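Local coordinates for ferrichrome ABC transporter substrate-binding protein (Staphylococcus pseudintermedius, PDB 5FLY) that probably captures ferric hydroxamate siderophores such as ferrichrome outside the cell membrane and hands them to an ABC transporter for iron uptake, at residues Ser157-Glu162 against Gln189-Leu194; Asp217-Ala222 against Gln239-Val244. One frame throughout, in Å; residues are numbered along the deposited sequence.

Contact 1: residues Ser157-Glu162 against Gln189-Leu194; sequences SVTIFE and QMPKAL
Val158 and Gln189 are joined by the one backbone hydrogen bond between the two segments: Val158 N donates to Gln189 O at 2.9 Å, with an N-H...O angle of 152°. The same carbonyl oxygen also receives a CA-H...O contact from Ser157 CA at 3.1 Å, so Gln189 O meets both Ser157 and Val158, at the start of strand 158-164. Ser157 and Gln189 form a single, isolated beta bridge, and the chain then runs through Met190 and Pro191 into the helix.

Van der Waals contacts follow further along. The Pro191 ring lies against the strand backbone, its CD 3.3 Å from Val158 O, an oxygen that also accepts a hydrogen bond from Tyr183. Ring atom CG of Pro191 sits 3.6 Å from Thr159 OG1. With OG1 beside its own backbone N (chi1 -63°), Thr159 bonds to the carbonyl of Tyr214 and sends CG2 to an apolar contact with Leu194 CD2, 3.9 Å away; Thr159 CG2 also rests over one face of the Phe161 ring, offset toward its rim.

Pro191 is the N-cap of helix 192-198, and the contact sets the start of that helix beside the first residues of central strand 158-164, in the mixed sheet of one lobe of a class III solute-binding protein.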
ATOM      1  N   SER A 157       8.069  18.680   5.486  1.00  9.07           N
ATOM      2  CA  SER A 157       6.790  18.098   5.111  1.00  9.91           C
ATOM      3  C   SER A 157       6.832  17.565   3.682  1.00 12.06           C
ATOM      4  O   SER A 157       7.670  17.961   2.873  1.00 11.36           O
ATOM      5  CB  SER A 157       5.654  19.111   5.228  1.00 10.48           C
ATOM      6  OG  SER A 157       5.743  20.113   4.223  1.00 10.37           O
ATOM      7  N   VAL A 158       5.916  16.660   3.377  1.00  9.31           N
ATOM      8  CA  VAL A 158       5.874  16.051   2.042  1.00  8.86           C
ATOM      9  C   VAL A 158       4.421  15.845   1.621  1.00  9.27           C
ATOM     10  O   VAL A 158       3.526  15.630   2.447  1.00  8.88           O
ATOM     11  CB  VAL A 158       6.668  14.715   1.999  1.00 10.72           C
ATOM     12  CG1 VAL A 158       6.134  13.730   2.988  1.00 12.11           C
ATOM     13  CG2 VAL A 158       6.681  14.123   0.579  1.00 11.08           C
ATOM     14  N   THR A 159       4.217  15.982   0.317  1.00  7.93           N
ATOM     15  CA  THR A 159       2.947  15.766  -0.351  1.00  8.30           C
ATOM     16  C   THR A 159       3.126  14.705  -1.416  1.00  8.96           C
ATOM     17  O   THR A 159       4.108  14.759  -2.168  1.00  7.84           O
ATOM     18  CB  THR A 159       2.450  17.065  -1.012  1.00  9.21           C
ATOM     19  OG1 THR A 159       2.210  18.045   0.006  1.00 11.28           O
ATOM     20  CG2 THR A 159       1.180  16.816  -1.855  1.00  8.41           C
ATOM     21  N   ILE A 160       2.210  13.735  -1.470  1.00  8.43           N
ATOM     22  CA  ILE A 160       2.203  12.739  -2.537  1.00  9.78           C
ATOM     23  C   ILE A 160       1.019  12.991  -3.442  1.00  9.49           C
ATOM     24  O   ILE A 160      -0.135  12.895  -3.005  1.00  9.07           O
ATOM     25  CB  ILE A 160       2.119  11.277  -2.013  1.00  9.79           C
ATOM     26  CG1 ILE A 160       3.163  11.004  -0.930  1.00  9.25           C
ATOM     27  CG2 ILE A 160       2.291  10.301  -3.166  1.00 10.98           C
ATOM     28  CD1 ILE A 160       2.843   9.797  -0.094  1.00  9.63           C
ATOM     29  N   PHE A 161       1.309  13.335  -4.688  1.00  8.69           N
ATOM     30  CA  PHE A 161       0.305  13.337  -5.740  1.00  8.66           C
ATOM     31  C   PHE A 161       0.438  12.079  -6.603  1.00 10.77           C
ATOM     32  O   PHE A 161       1.542  11.547  -6.785  1.00 12.25           O
ATOM     33  CB  PHE A 161       0.430  14.570  -6.619  1.00  8.09           C
ATOM     34  CG  PHE A 161       0.109  15.877  -5.918  1.00  8.86           C
ATOM     35  CD1 PHE A 161      -1.131  16.106  -5.319  1.00  8.57           C
ATOM     36  CD2 PHE A 161       1.052  16.894  -5.894  1.00  9.64           C
ATOM     37  CE1 PHE A 161      -1.402  17.333  -4.698  1.00  9.68           C
ATOM     38  CE2 PHE A 161       0.789  18.108  -5.276  1.00 10.99           C
ATOM     39  CZ  PHE A 161      -0.440  18.331  -4.681  1.00  9.44           C
ATOM     40  N   GLU A 162      -0.687  11.581  -7.112  1.00  8.40           N
ATOM     41  CA  GLU A 162      -0.631  10.575  -8.172  1.00  7.75           C
ATOM     42  C   GLU A 162      -1.391  11.050  -9.395  1.00  8.77           C
ATOM     43  O   GLU A 162      -2.533  11.504  -9.294  1.00  7.92           O
ATOM     44  CB  GLU A 162      -1.197   9.225  -7.719  1.00  8.77           C
ATOM     45  CG  GLU A 162      -1.271   8.205  -8.862  1.00  9.82           C
ATOM     46  CD  GLU A 162      -1.608   6.799  -8.414  1.00 10.41           C
ATOM     47  OE1 GLU A 162      -1.971   6.602  -7.226  1.00 10.38           O
ATOM     48  OE2 GLU A 162      -1.507   5.886  -9.261  1.00 10.46           O
ATOM     49  N   GLN A 189       6.494  15.173   7.967  1.00 12.83           N
ATOM     50  CA  GLN A 189       5.231  15.826   8.256  1.00 13.13           C
ATOM     51  C   GLN A 189       4.308  15.854   7.057  1.00 12.95           C
ATOM     52  O   GLN A 189       4.745  15.875   5.907  1.00 12.40           O
ATOM     53  CB  GLN A 189       5.459  17.260   8.732  1.00 13.69           C
ATOM     54  CG  GLN A 189       6.470  17.402   9.862  1.00 16.96           C
ATOM     55  CD  GLN A 189       6.243  16.421  10.992  1.00 24.25           C
ATOM     56  OE1 GLN A 189       7.102  15.581  11.286  1.00 29.38           O
ATOM     57  NE2 GLN A 189       5.090  16.526  11.643  1.00 24.79           N
ATOM     58  N   MET A 190       3.019  15.856   7.351  1.00 10.67           N
ATOM     59  CA  MET A 190       2.001  16.069   6.336  1.00 10.83           C
ATOM     60  C   MET A 190       1.450  17.477   6.498  1.00 11.39           C
ATOM     61  O   MET A 190       1.075  17.863   7.605  1.00 12.64           O
ATOM     62  CB  MET A 190       0.885  15.042   6.452  1.00 12.51           C
ATOM     63  CG  MET A 190      -0.174  15.178   5.368  1.00 12.90           C
ATOM     64  SD  MET A 190      -1.433  13.915   5.558  1.00 18.71           S
ATOM     65  CE  MET A 190      -0.569  12.504   4.865  1.00 16.77           C
ATOM     66  N   PRO A 191       1.405  18.256   5.396  1.00 10.86           N
ATOM     67  CA  PRO A 191       0.814  19.594   5.479  1.00 10.92           C
ATOM     68  C   PRO A 191      -0.604  19.528   6.033  1.00 12.96           C
ATOM     69  O   PRO A 191      -1.367  18.614   5.686  1.00 10.80           O
ATOM     70  CB  PRO A 191       0.825  20.076   4.030  1.00 10.92           C
ATOM     71  CG  PRO A 191       1.940  19.311   3.391  1.00 10.03           C
ATOM     72  CD  PRO A 191       1.914  17.963   4.042  1.00  9.59           C
ATOM     73  N   LYS A 192      -0.933  20.470   6.910  1.00 13.42           N
ATOM     74  CA  LYS A 192      -2.233  20.469   7.584  1.00 12.39           C
ATOM     75  C   LYS A 192      -3.427  20.371   6.626  1.00 12.30           C
ATOM     76  O   LYS A 192      -4.365  19.613   6.881  1.00 10.26           O
ATOM     77  CB  LYS A 192      -2.360  21.724   8.449  1.00 12.09           C
ATOM     78  CG  LYS A 192      -3.711  21.900   9.148  1.00 13.11           C
ATOM     79  CD  LYS A 192      -4.061  20.743  10.057  1.00 12.88           C
ATOM     80  CE  LYS A 192      -5.254  21.069  10.943  1.00 14.27           C
ATOM     81  NZ  LYS A 192      -5.683  19.876  11.714  1.00 15.19           N
ATOM     82  N   ALA A 193      -3.394  21.116   5.525  1.00  9.24           N
ATOM     83  CA  ALA A 193      -4.537  21.130   4.614  1.00 10.32           C
ATOM     84  C   ALA A 193      -4.740  19.761   3.983  1.00  9.19           C
ATOM     85  O   ALA A 193      -5.870  19.335   3.734  1.00 10.64           O
ATOM     86  CB  ALA A 193      -4.360  22.184   3.539  1.00 11.76           C
ATOM     87  N   LEU A 194      -3.626  19.091   3.716  1.00  8.34           N
ATOM     88  CA  LEU A 194      -3.631  17.768   3.108  1.00  9.45           C
ATOM     89  C   LEU A 194      -4.130  16.734   4.119  1.00 10.26           C
ATOM     90  O   LEU A 194      -4.916  15.855   3.786  1.00  9.78           O
ATOM     91  CB  LEU A 194      -2.227  17.416   2.615  1.00 10.86           C
ATOM     92  CG  LEU A 194      -2.060  16.015   2.032  1.00 12.41           C
ATOM     93  CD1 LEU A 194      -3.102  15.731   0.948  1.00 13.72           C
ATOM     94  CD2 LEU A 194      -0.650  15.843   1.474  1.00 11.62           C
TER

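Contact 2: residues Asp217-Ala222 against Gln239-Val244; sequences DVIITA and QNLEAV
Ile219 meets Ala243 and Leu241 where the helical turn 242-245 packs on strand 218-223, part of the alternating strand-and-helix architecture of this lobe of a class III binding protein. From strand 218-223 the chain runs through helix 236-239 and this turn before entering strand 249-253, the parallel neighbour, so the contact belongs to a beta-alpha-beta crossover.

Apolar contacts carry most of the interface. The side chain of Ile219 leaves the strand toward the helical segment, and its longer branch does the touching: CG1 is placed beside the backbone N (chi1 -54°), while an extended chi2 of 171° carries CD1 onward. Both CG1 and CD1 of Ile219 lie 3.7 Å from Ala243 CB, so this one methyl rests against two successive carbons of the branch. The end of the branch then reaches Leu241, the N-cap residue of the turn, whose side chain crosses that of Ile219 at about a right angle; the two CD1 methyls, of Ile219 and Leu241, are 3.8 Å apart. Trp238 of helix 236-239 also touches Ile219, and Ala215 touches Leu241.

The backbone takes part as well. That of Ile219 is hydrogen-bonded to Tyr248 and Phe250, joining this strand to strand 249-253, while its side chain points toward the helical segment. Asp217 turns its side chain away from the helical segment and meets it through the backbone: the closest approach of all is a van der Waals contact that places Asp217 O 3.3 Å from Ala243 CB.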
ATOM      1  N   ASP A 217       6.871  20.836   1.706  1.00 13.87           N
ATOM      2  CA  ASP A 217       8.270  21.177   1.453  1.00 14.54           C
ATOM      3  C   ASP A 217       8.868  20.343   0.327  1.00 13.92           C
ATOM      4  O   ASP A 217       9.768  20.796  -0.398  1.00 14.15           O
ATOM      5  CB  ASP A 217       9.094  20.992   2.727  1.00 13.88           C
ATOM      6  CG  ASP A 217       8.648  21.916   3.839  1.00 15.85           C
ATOM      7  OD1 ASP A 217       8.277  23.069   3.534  1.00 16.22           O
ATOM      8  OD2 ASP A 217       8.647  21.479   5.006  1.00 18.42           O
ATOM      9  N   VAL A 218       8.355  19.122   0.200  1.00 11.08           N
ATOM     10  CA  VAL A 218       8.789  18.153  -0.800  1.00 10.11           C
ATOM     11  C   VAL A 218       7.528  17.650  -1.493  1.00 11.65           C
ATOM     12  O   VAL A 218       6.525  17.370  -0.828  1.00  9.63           O
ATOM     13  CB  VAL A 218       9.558  16.970  -0.178  1.00  9.81           C
ATOM     14  CG1 VAL A 218       9.879  15.919  -1.232  1.00  9.85           C
ATOM     15  CG2 VAL A 218      10.830  17.451   0.522  1.00 11.10           C
ATOM     16  N   ILE A 219       7.568  17.555  -2.823  1.00  9.22           N
ATOM     17  CA  ILE A 219       6.429  17.047  -3.578  1.00  8.84           C
ATOM     18  C   ILE A 219       6.828  15.872  -4.445  1.00 10.07           C
ATOM     19  O   ILE A 219       7.684  15.976  -5.312  1.00  8.55           O
ATOM     20  CB  ILE A 219       5.796  18.119  -4.472  1.00  9.45           C
ATOM     21  CG1 ILE A 219       5.425  19.354  -3.652  1.00 10.16           C
ATOM     22  CG2 ILE A 219       4.559  17.526  -5.206  1.00  9.57           C
ATOM     23  CD1 ILE A 219       4.990  20.520  -4.507  1.00 11.91           C
ATOM     24  N   ILE A 220       6.160  14.759  -4.205  1.00  8.17           N
ATOM     25  CA  ILE A 220       6.430  13.531  -4.912  1.00  8.11           C
ATOM     26  C   ILE A 220       5.227  13.213  -5.766  1.00  8.97           C
ATOM     27  O   ILE A 220       4.106  13.189  -5.264  1.00  8.49           O
ATOM     28  CB  ILE A 220       6.733  12.386  -3.953  1.00  8.42           C
ATOM     29  CG1 ILE A 220       7.984  12.720  -3.124  1.00  8.49           C
ATOM     30  CG2 ILE A 220       6.892  11.074  -4.731  1.00  8.76           C
ATOM     31  CD1 ILE A 220       8.203  11.785  -1.950  1.00  8.35           C
ATOM     32  N   THR A 221       5.476  12.997  -7.061  1.00  8.82           N
ATOM     33  CA  THR A 221       4.435  12.620  -8.014  1.00  9.63           C
ATOM     34  C   THR A 221       4.601  11.169  -8.464  1.00  9.18           C
ATOM     35  O   THR A 221       5.598  10.798  -9.082  1.00  9.28           O
ATOM     36  CB  THR A 221       4.439  13.541  -9.238  1.00 13.85           C
ATOM     37  OG1 THR A 221       4.159  14.872  -8.804  1.00 14.08           O
ATOM     38  CG2 THR A 221       3.380  13.104 -10.276  1.00 15.41           C
ATOM     39  N   ALA A 222       3.606  10.360  -8.132  1.00  7.91           N
ATOM     40  CA  ALA A 222       3.544   8.981  -8.587  1.00  7.87           C
ATOM     41  C   ALA A 222       2.857   8.944  -9.937  1.00  8.19           C
ATOM     42  O   ALA A 222       1.737   9.435 -10.068  1.00  8.02           O
ATOM     43  CB  ALA A 222       2.809   8.121  -7.593  1.00  7.69           C
ATOM     44  N   GLN A 239       5.180  25.999 -10.908  1.00 13.96           N
ATOM     45  CA  GLN A 239       6.527  26.535 -10.939  1.00 16.81           C
ATOM     46  C   GLN A 239       6.787  27.497  -9.789  1.00 18.91           C
ATOM     47  O   GLN A 239       7.931  27.692  -9.386  1.00 21.06           O
ATOM     48  CB  GLN A 239       6.774  27.220 -12.265  1.00 19.99           C
ATOM     49  CG  GLN A 239       6.734  26.239 -13.410  1.00 23.59           C
ATOM     50  CD  GLN A 239       7.069  26.893 -14.700  1.00 24.79           C
ATOM     51  OE1 GLN A 239       6.304  26.842 -15.664  1.00 26.95           O
ATOM     52  NE2 GLN A 239       8.217  27.544 -14.729  1.00 24.18           N
ATOM     53  N   ASN A 240       5.724  28.081  -9.253  1.00 20.45           N
ATOM     54  CA  ASN A 240       5.873  29.030  -8.162  1.00 21.52           C
ATOM     55  C   ASN A 240       5.778  28.395  -6.769  1.00 19.91           C
ATOM     56  O   ASN A 240       5.972  29.087  -5.766  1.00 20.63           O
ATOM     57  CB  ASN A 240       4.844  30.142  -8.327  1.00 23.94           C
ATOM     58  CG  ASN A 240       5.288  31.183  -9.348  1.00 27.93           C
ATOM     59  OD1 ASN A 240       5.815  32.234  -8.986  1.00 31.72           O
ATOM     60  ND2 ASN A 240       5.113  30.877 -10.629  1.00 28.66           N
ATOM     61  N   LEU A 241       5.525  27.089  -6.694  1.00 12.01           N
ATOM     62  CA  LEU A 241       5.542  26.403  -5.401  1.00 11.36           C
ATOM     63  C   LEU A 241       6.948  26.398  -4.819  1.00 11.07           C
ATOM     64  O   LEU A 241       7.924  26.219  -5.540  1.00 12.56           O
ATOM     65  CB  LEU A 241       5.040  24.964  -5.530  1.00 11.10           C
ATOM     66  CG  LEU A 241       3.588  24.863  -5.987  1.00 12.13           C
ATOM     67  CD1 LEU A 241       3.218  23.436  -6.241  1.00 13.54           C
ATOM     68  CD2 LEU A 241       2.656  25.474  -4.944  1.00 12.20           C
ATOM     69  N   GLU A 242       7.041  26.567  -3.505  1.00 15.01           N
ATOM     70  CA  GLU A 242       8.335  26.620  -2.844  1.00 17.19           C
ATOM     71  C   GLU A 242       9.100  25.305  -3.070  1.00 17.72           C
ATOM     72  O   GLU A 242      10.312  25.319  -3.296  1.00 19.04           O
ATOM     73  CB  GLU A 242       8.165  26.915  -1.351  1.00 21.12           C
ATOM     74  CG  GLU A 242       9.470  27.200  -0.611  1.00 26.92           C
ATOM     75  CD  GLU A 242      10.079  28.564  -0.946  1.00 34.12           C
ATOM     76  OE1 GLU A 242       9.412  29.379  -1.626  1.00 37.23           O
ATOM     77  OE2 GLU A 242      11.233  28.824  -0.522  1.00 36.72           O
ATOM     78  N   ALA A 243       8.405  24.167  -3.042  1.00 12.77           N
ATOM     79  CA  ALA A 243       9.095  22.891  -3.248  1.00 11.80           C
ATOM     80  C   ALA A 243       9.729  22.834  -4.635  1.00 11.21           C
ATOM     81  O   ALA A 243      10.840  22.356  -4.792  1.00 12.05           O
ATOM     82  CB  ALA A 243       8.149  21.729  -3.066  1.00 12.55           C
ATOM     83  N   VAL A 244       8.998  23.318  -5.633  1.00 11.27           N
ATOM     84  CA  VAL A 244       9.462  23.292  -7.012  1.00 11.46           C
ATOM     85  C   VAL A 244      10.602  24.305  -7.190  1.00 12.03           C
ATOM     86  O   VAL A 244      11.583  24.004  -7.848  1.00 12.53           O
ATOM     87  CB  VAL A 244       8.298  23.561  -7.989  1.00 11.13           C
ATOM     88  CG1 VAL A 244       8.787  23.695  -9.416  1.00 12.06           C
ATOM     89  CG2 VAL A 244       7.280  22.426  -7.894  1.00 10.99           C
TER

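How the contacts relate
Contacts 1 and 2, whose centres are 10 Å apart, share one mixed sheet, because strands 158-164 and 218-223 run parallel as neighbours. At one end Ser157 OG lies 2.9 Å from Asp217 N, a probable hydrogen bond; at the other, Phe161 O is 2.7 Å from Ala222 N, again probably bonded. Between them Val158 CG2 packs on Val218 O at 3.5 Å. Strand 158-164 leads from contact 1 toward the pocket: Glu162 touches the bound polyether, forms a salt bridge with Arg177 and is hydrogen-bonded to Tyr171 and Trp258, whereas the Leu194 side chain remains about 12 Å from that ligand. Contact 2 lies one strand further across the sheet.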